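Long-range contacts in mandelate racemase/muconate lactonizing protein (Alicyclobacillus acidocaldarius LAA1, PDB 3QLD), which belongs to the mandelate racemase/muconate lactonizing group of the enolase superfamily, pairing an alpha+beta capping domain with a TIM-barrel-type domain: residues T5-R10 and L33-D38; H71-F76 and W373-R378. All coordinates share one frame; numbering follows the deposited sequence.

Contact 1: T5-R10 and L33-D38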
loop_
_atom_site.group_PDB
_atom_site.type_symbol
_atom_site.label_atom_id
_atom_site.label_comp_id
_atom_site.label_asym_id
_atom_site.label_seq_id
_atom_site.Cartn_x
_atom_site.Cartn_y
_atom_site.Cartn_z
ATOM N N THR A 5 -18.727 22.815 -2.079
ATOM C CA THR A 5 -18.367 22.350 -0.750
ATOM C C THR A 5 -18.166 20.802 -0.727
ATOM O O THR A 5 -18.851 20.067 -1.428
ATOM C CB THR A 5 -19.432 22.786 0.312
ATOM O OG1 THR A 5 -19.726 24.173 0.149
ATOM C CG2 THR A 5 -18.927 22.554 1.750
ATOM N N CYS A 6 -17.218 20.356 0.101
ATOM C CA CYS A 6 -17.037 18.918 0.410
ATOM C C CYS A 6 -17.168 18.838 1.916
ATOM O O CYS A 6 -16.546 19.671 2.662
ATOM C CB CYS A 6 -15.670 18.433 -0.055
ATOM S SG CYS A 6 -15.302 16.788 0.526
ATOM N N VAL A 7 -17.999 17.917 2.390
ATOM C CA VAL A 7 -18.097 17.643 3.817
ATOM C C VAL A 7 -17.746 16.146 4.060
ATOM O O VAL A 7 -18.343 15.267 3.467
ATOM C CB VAL A 7 -19.549 17.879 4.347
ATOM C CG1 VAL A 7 -19.616 17.593 5.825
ATOM C CG2 VAL A 7 -20.045 19.328 3.995
ATOM N N LEU A 8 -16.815 15.901 4.958
ATOM C CA LEU A 8 -16.457 14.542 5.358
ATOM C C LEU A 8 -17.070 14.281 6.667
ATOM O O LEU A 8 -16.944 15.057 7.627
ATOM C CB LEU A 8 -14.931 14.387 5.464
ATOM C CG LEU A 8 -14.140 14.841 4.246
ATOM C CD1 LEU A 8 -12.610 14.800 4.517
ATOM C CD2 LEU A 8 -14.490 13.820 3.214
ATOM N N HIS A 9 -17.693 13.120 6.756
ATOM C CA HIS A 9 -18.331 12.737 7.956
ATOM C C HIS A 9 -17.673 11.463 8.454
ATOM O O HIS A 9 -17.721 10.452 7.777
ATOM C CB HIS A 9 -19.781 12.336 7.641
ATOM C CG HIS A 9 -20.571 13.414 6.974
ATOM N ND1 HIS A 9 -21.230 14.392 7.702
ATOM C CD2 HIS A 9 -20.802 13.687 5.663
ATOM C CE1 HIS A 9 -21.853 15.213 6.862
ATOM N NE2 HIS A 9 -21.589 14.822 5.617
ATOM N N ARG A 10 -17.163 11.490 9.672
ATOM C CA ARG A 10 -16.694 10.281 10.360
ATOM C C ARG A 10 -17.766 9.702 11.265
ATOM O O ARG A 10 -18.252 10.371 12.196
ATOM C CB ARG A 10 -15.400 10.558 11.162
ATOM C CG ARG A 10 -14.656 9.252 11.388
ATOM C CD ARG A 10 -13.418 9.560 12.212
ATOM N NE ARG A 10 -12.836 8.313 12.629
ATOM C CZ ARG A 10 -11.531 8.140 12.747
ATOM N NH1 ARG A 10 -11.058 6.945 13.096
ATOM N NH2 ARG A 10 -10.741 9.163 12.471
ATOM N N LEU A 33 -18.142 8.998 5.423
ATOM C CA LEU A 33 -18.903 9.417 4.208
ATOM C C LEU A 33 -18.437 10.700 3.615
ATOM O O LEU A 33 -18.099 11.660 4.345
ATOM C CB LEU A 33 -20.401 9.482 4.517
ATOM C CG LEU A 33 -21.043 8.225 5.129
ATOM C CD1 LEU A 33 -22.565 8.497 5.362
ATOM C CD2 LEU A 33 -20.914 7.081 4.150
ATOM N N VAL A 34 -18.406 10.743 2.283
ATOM C CA VAL A 34 -18.000 11.919 1.551
ATOM C C VAL A 34 -19.267 12.538 0.995
ATOM O O VAL A 34 -20.105 11.837 0.405
ATOM C CB VAL A 34 -17.071 11.546 0.425
ATOM C CG1 VAL A 34 -16.709 12.741 -0.393
ATOM C CG2 VAL A 34 -15.754 10.902 1.021
ATOM N N GLN A 35 -19.415 13.833 1.253
ATOM C CA GLN A 35 -20.593 14.580 0.725
ATOM C C GLN A 35 -20.107 15.736 -0.080
ATOM O O GLN A 35 -19.320 16.569 0.417
ATOM C CB GLN A 35 -21.519 15.002 1.879
ATOM C CG GLN A 35 -22.596 16.101 1.465
ATOM C CD GLN A 35 -23.383 16.583 2.698
ATOM O OE1 GLN A 35 -22.834 16.603 3.790
ATOM N NE2 GLN A 35 -24.710 16.930 2.524
ATOM N N LEU A 36 -20.555 15.816 -1.340
ATOM C CA LEU A 36 -20.206 16.954 -2.219
ATOM C C LEU A 36 -21.500 17.752 -2.521
ATOM O O LEU A 36 -22.562 17.164 -2.640
ATOM C CB LEU A 36 -19.596 16.491 -3.547
ATOM C CG LEU A 36 -18.329 15.635 -3.393
ATOM C CD1 LEU A 36 -18.045 14.958 -4.776
ATOM C CD2 LEU A 36 -17.152 16.566 -2.968
ATOM N N VAL A 37 -21.369 19.057 -2.574
ATOM C CA VAL A 37 -22.530 19.951 -2.834
ATOM C C VAL A 37 -22.153 21.009 -3.817
ATOM O O VAL A 37 -21.113 21.711 -3.682
ATOM C CB VAL A 37 -22.932 20.687 -1.597
ATOM C CG1 VAL A 37 -24.303 21.353 -1.836
ATOM C CG2 VAL A 37 -23.005 19.729 -0.393
ATOM N N ASP A 38 -23.038 21.195 -4.785
ATOM C CA ASP A 38 -22.761 22.199 -5.775
ATOM C C ASP A 38 -23.590 23.473 -5.482
ATOM O O ASP A 38 -24.354 23.530 -4.498
ATOM C CB ASP A 38 -22.932 21.616 -7.185
ATOM C CG ASP A 38 -24.375 21.496 -7.611
ATOM O OD1 ASP A 38 -24.628 20.813 -8.637
ATOM O OD2 ASP A 38 -25.245 22.077 -6.926
#
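Cys6 and Leu36 face each other on the buried side of two antiparallel strands, with Leu36 CD2 lying 3.8 Å from Cys6 CB and almost as near its SG. One pair along, Leu8 and Val34 run side by side in the same direction, and Leu8 CD2 meets Val34 CG2 at 3.9 Å. Helices 61-80 and 105-123 cover this apolar face: Leu8 rests on Trp65 and Val69, Val34 and Leu36 on Ala114. Both pairs are non-hydrogen-bonded ones, and between and beyond them Thr5-Val37, Val7-Gln35 and His9-Leu33 are each closed by two backbone hydrogen bonds, the shortest from Val7 N to Gln35 O at 2.7 Å. Strands 3-15 and 25-38 belong to the antiparallel sheet of the N-terminal capping domain characteristic of the enolase superfamily. On the other, partly exposed face, the extended Gln35 side chain passes alongside Val7, its OE1 3.6 Å from Val7 CB. Gln35 OE1 accepts a hydrogen bond from His9 NE2 at 2.8 Å; the oxygen lies in the plane of the imidazole, whereas the nitrogen is tilted 34° from the amide plane. Ring and amide are turned 39° against each other. With its CG anti to the carbonyl carbon (chi1 -57°), His9 extends its ring diagonally past Leu33 O towards Gln35, whose NE2 is held by Glu43, while the His9 ring also meets that of Trp45.

Contact 2: H71-F76 and W373-R378; sequences HLVPRF and WSVDLR
A single methyl group, Val73 CG1, meets three side chains of the 373-378 segment. Val73 CG1 approaches the indole at the edge and in the ring plane, equally near CZ3 and CH2, 3.8 Å from Trp373 CH2, so the valine abuts the rim of the benzo ring. Val375 CG1 meets Val73 CG1 tip to tip at 3.7 Å, placed there by a chi1 of 75°, between the backbone N and the carbonyl carbon. Leu377 CD2 completes the trio at 4.1 Å from Val73 CG1. Here helix 61-80 packs against strand 369-376, a C-terminal strand that joins the sheet of the N-terminal capping domain, so residues almost 300 positions apart close one hydrophobic core. Ile111 of helix 105-123 and Cys6 of strand 3-15 also touch Val73. One turn further along the helix, Phe76 CE1 makes a looser, oblique contact with Leu377 CD1 at 4.4 Å, while Val115 packs against the same phenylalanine. At the end of the strand, Asp376 OD1 accepts a hydrogen bond from Arg378 N in an Asx turn that bends the chain at Leu377. Within the helix, Arg75 NH1 donates to His71 O, the oxygen lying in the guanidinium plane but the donor well above the carbonyl plane. Arg75 also forms salt bridges to Asp100 and to Glu53 of the second subunit, and that Glu53 also accepts a hydrogen bond from His71 ND1.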
loop_
_atom_site.group_PDB
_atom_site.type_symbol
_atom_site.label_atom_id
_atom_site.label_comp_id
_atom_site.label_asym_id
_atom_site.label_seq_id
_atom_site.Cartn_x
_atom_site.Cartn_y
_atom_site.Cartn_z
ATOM N N HIS A 71 -4.692 15.728 1.834
ATOM C CA HIS A 71 -4.077 15.421 0.566
ATOM C C HIS A 71 -4.974 15.320 -0.658
ATOM O O HIS A 71 -4.727 16.007 -1.690
ATOM C CB HIS A 71 -3.255 14.124 0.677
ATOM C CG HIS A 71 -2.228 14.203 1.747
ATOM N ND1 HIS A 71 -0.965 14.712 1.508
ATOM C CD2 HIS A 71 -2.329 14.041 3.097
ATOM C CE1 HIS A 71 -0.289 14.753 2.656
ATOM N NE2 HIS A 71 -1.100 14.381 3.638
ATOM N N LEU A 72 -6.000 14.478 -0.550
ATOM C CA LEU A 72 -6.870 14.220 -1.690
ATOM C C LEU A 72 -7.882 15.349 -1.931
ATOM O O LEU A 72 -7.966 15.825 -3.050
ATOM C CB LEU A 72 -7.581 12.853 -1.561
ATOM C CG LEU A 72 -6.679 11.650 -1.352
ATOM C CD1 LEU A 72 -7.561 10.390 -1.590
ATOM C CD2 LEU A 72 -5.538 11.692 -2.340
ATOM N N VAL A 73 -8.565 15.817 -0.882
ATOM C CA VAL A 73 -9.546 16.923 -1.080
ATOM C C VAL A 73 -8.874 18.182 -1.611
ATOM O O VAL A 73 -9.397 18.796 -2.588
ATOM C CB VAL A 73 -10.497 17.099 0.139
ATOM C CG1 VAL A 73 -11.443 18.334 -0.042
ATOM C CG2 VAL A 73 -11.298 15.843 0.276
ATOM N N PRO A 74 -7.677 18.549 -1.091
ATOM C CA PRO A 74 -7.002 19.705 -1.698
ATOM C C PRO A 74 -6.669 19.509 -3.158
ATOM O O PRO A 74 -6.816 20.441 -3.978
ATOM C CB PRO A 74 -5.741 19.847 -0.850
ATOM C CG PRO A 74 -6.248 19.437 0.512
ATOM C CD PRO A 74 -6.985 18.145 0.153
ATOM N N ARG A 75 -6.286 18.304 -3.522
ATOM C CA ARG A 75 -5.924 18.015 -4.902
ATOM C C ARG A 75 -7.133 18.096 -5.785
ATOM O O ARG A 75 -7.007 18.512 -6.964
ATOM C CB ARG A 75 -5.280 16.639 -5.051
ATOM C CG ARG A 75 -3.749 16.645 -4.746
ATOM C CD ARG A 75 -3.338 15.172 -4.789
ATOM N NE ARG A 75 -1.904 15.042 -4.660
ATOM C CZ ARG A 75 -1.219 15.143 -3.521
ATOM N NH1 ARG A 75 -1.847 15.423 -2.378
ATOM N NH2 ARG A 75 0.127 14.996 -3.553
ATOM N N PHE A 76 -8.275 17.640 -5.254
ATOM C CA PHE A 76 -9.550 17.630 -5.981
ATOM C C PHE A 76 -10.061 19.074 -6.188
ATOM O O PHE A 76 -10.509 19.396 -7.273
ATOM C CB PHE A 76 -10.543 16.727 -5.239
ATOM C CG PHE A 76 -11.939 16.750 -5.774
ATOM C CD1 PHE A 76 -13.020 17.066 -4.911
ATOM C CD2 PHE A 76 -12.209 16.437 -7.108
ATOM C CE1 PHE A 76 -14.294 17.075 -5.352
ATOM C CE2 PHE A 76 -13.514 16.494 -7.592
ATOM C CZ PHE A 76 -14.573 16.782 -6.712
ATOM N N TRP A 373 -15.802 17.492 8.937
ATOM C CA TRP A 373 -14.916 18.489 8.361
ATOM C C TRP A 373 -15.497 19.002 7.040
ATOM O O TRP A 373 -15.813 18.214 6.181
ATOM C CB TRP A 373 -13.548 17.867 8.123
ATOM C CG TRP A 373 -12.532 18.756 7.475
ATOM C CD1 TRP A 373 -11.748 19.689 8.094
ATOM C CD2 TRP A 373 -12.155 18.751 6.095
ATOM N NE1 TRP A 373 -10.916 20.279 7.161
ATOM C CE2 TRP A 373 -11.129 19.693 5.937
ATOM C CE3 TRP A 373 -12.591 18.020 4.963
ATOM C CZ2 TRP A 373 -10.538 19.949 4.704
ATOM C CZ3 TRP A 373 -12.001 18.260 3.752
ATOM C CH2 TRP A 373 -10.971 19.230 3.627
ATOM N N SER A 374 -15.602 20.322 6.884
ATOM C CA SER A 374 -16.178 20.932 5.686
ATOM C C SER A 374 -15.202 21.860 5.078
ATOM O O SER A 374 -14.436 22.556 5.801
ATOM C CB SER A 374 -17.403 21.748 6.016
ATOM O OG SER A 374 -18.299 20.947 6.758
ATOM N N VAL A 375 -15.202 21.900 3.763
ATOM C CA VAL A 375 -14.304 22.820 3.111
ATOM C C VAL A 375 -14.941 23.509 1.914
ATOM O O VAL A 375 -15.630 22.869 1.091
ATOM C CB VAL A 375 -12.987 22.110 2.724
ATOM C CG1 VAL A 375 -13.149 21.192 1.507
ATOM C CG2 VAL A 375 -11.836 23.114 2.558
ATOM N N ASP A 376 -14.720 24.824 1.849
ATOM C CA ASP A 376 -15.056 25.618 0.682
ATOM C C ASP A 376 -14.112 25.143 -0.412
ATOM O O ASP A 376 -12.887 25.252 -0.282
ATOM C CB ASP A 376 -14.851 27.108 0.984
ATOM C CG ASP A 376 -15.371 28.003 -0.102
ATOM O OD1 ASP A 376 -15.140 27.732 -1.321
ATOM O OD2 ASP A 376 -16.045 28.995 0.267
ATOM N N LEU A 377 -14.678 24.612 -1.490
ATOM C CA LEU A 377 -13.838 24.030 -2.524
ATOM C C LEU A 377 -13.140 25.082 -3.353
ATOM O O LEU A 377 -12.089 24.796 -3.893
ATOM C CB LEU A 377 -14.603 23.035 -3.384
ATOM C CG LEU A 377 -14.870 21.665 -2.758
ATOM C CD1 LEU A 377 -15.820 20.889 -3.694
ATOM C CD2 LEU A 377 -13.542 20.870 -2.526
ATOM N N ARG A 378 -13.715 26.299 -3.432
ATOM C CA ARG A 378 -13.105 27.405 -4.236
ATOM C C ARG A 378 -11.919 28.122 -3.566
ATOM O O ARG A 378 -10.944 28.499 -4.241
ATOM C CB ARG A 378 -14.151 28.422 -4.757
ATOM C CG ARG A 378 -15.569 27.829 -5.069
ATOM C CD ARG A 378 -15.715 26.950 -6.370
ATOM N NE ARG A 378 -15.323 27.671 -7.595
ATOM C CZ ARG A 378 -14.111 27.584 -8.159
ATOM N NH1 ARG A 378 -13.820 28.290 -9.249
ATOM N NH2 ARG A 378 -13.180 26.793 -7.626
#

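How the contacts relate
Contacts 1 and 2 are 9 Å apart between centres and share one antiparallel sheet, in which strand 3-15 lies between strands 25-38 and 369-376. Contact 1 uses one side of residues 5-10, and residues 373-378 of contact 2 pair with the other: Leu8 N lies 2.8 Å from Trp373 O, and Cys6 O is likewise 2.8 Å from Val375 N, both probable hydrogen bonds. Packing adds to this where Val7 CG2 approaches Ser374 OG at 3.6 Å. Helix 61-80, which carries residues 71-76 of contact 2, also packs on contact 1, its Trp65 and Val69 bridging the two by touching Trp373 as well as Leu8. A bound sulfate, probably from the crystallisation liquor, lies about 5 Å from the Trp373 side chain.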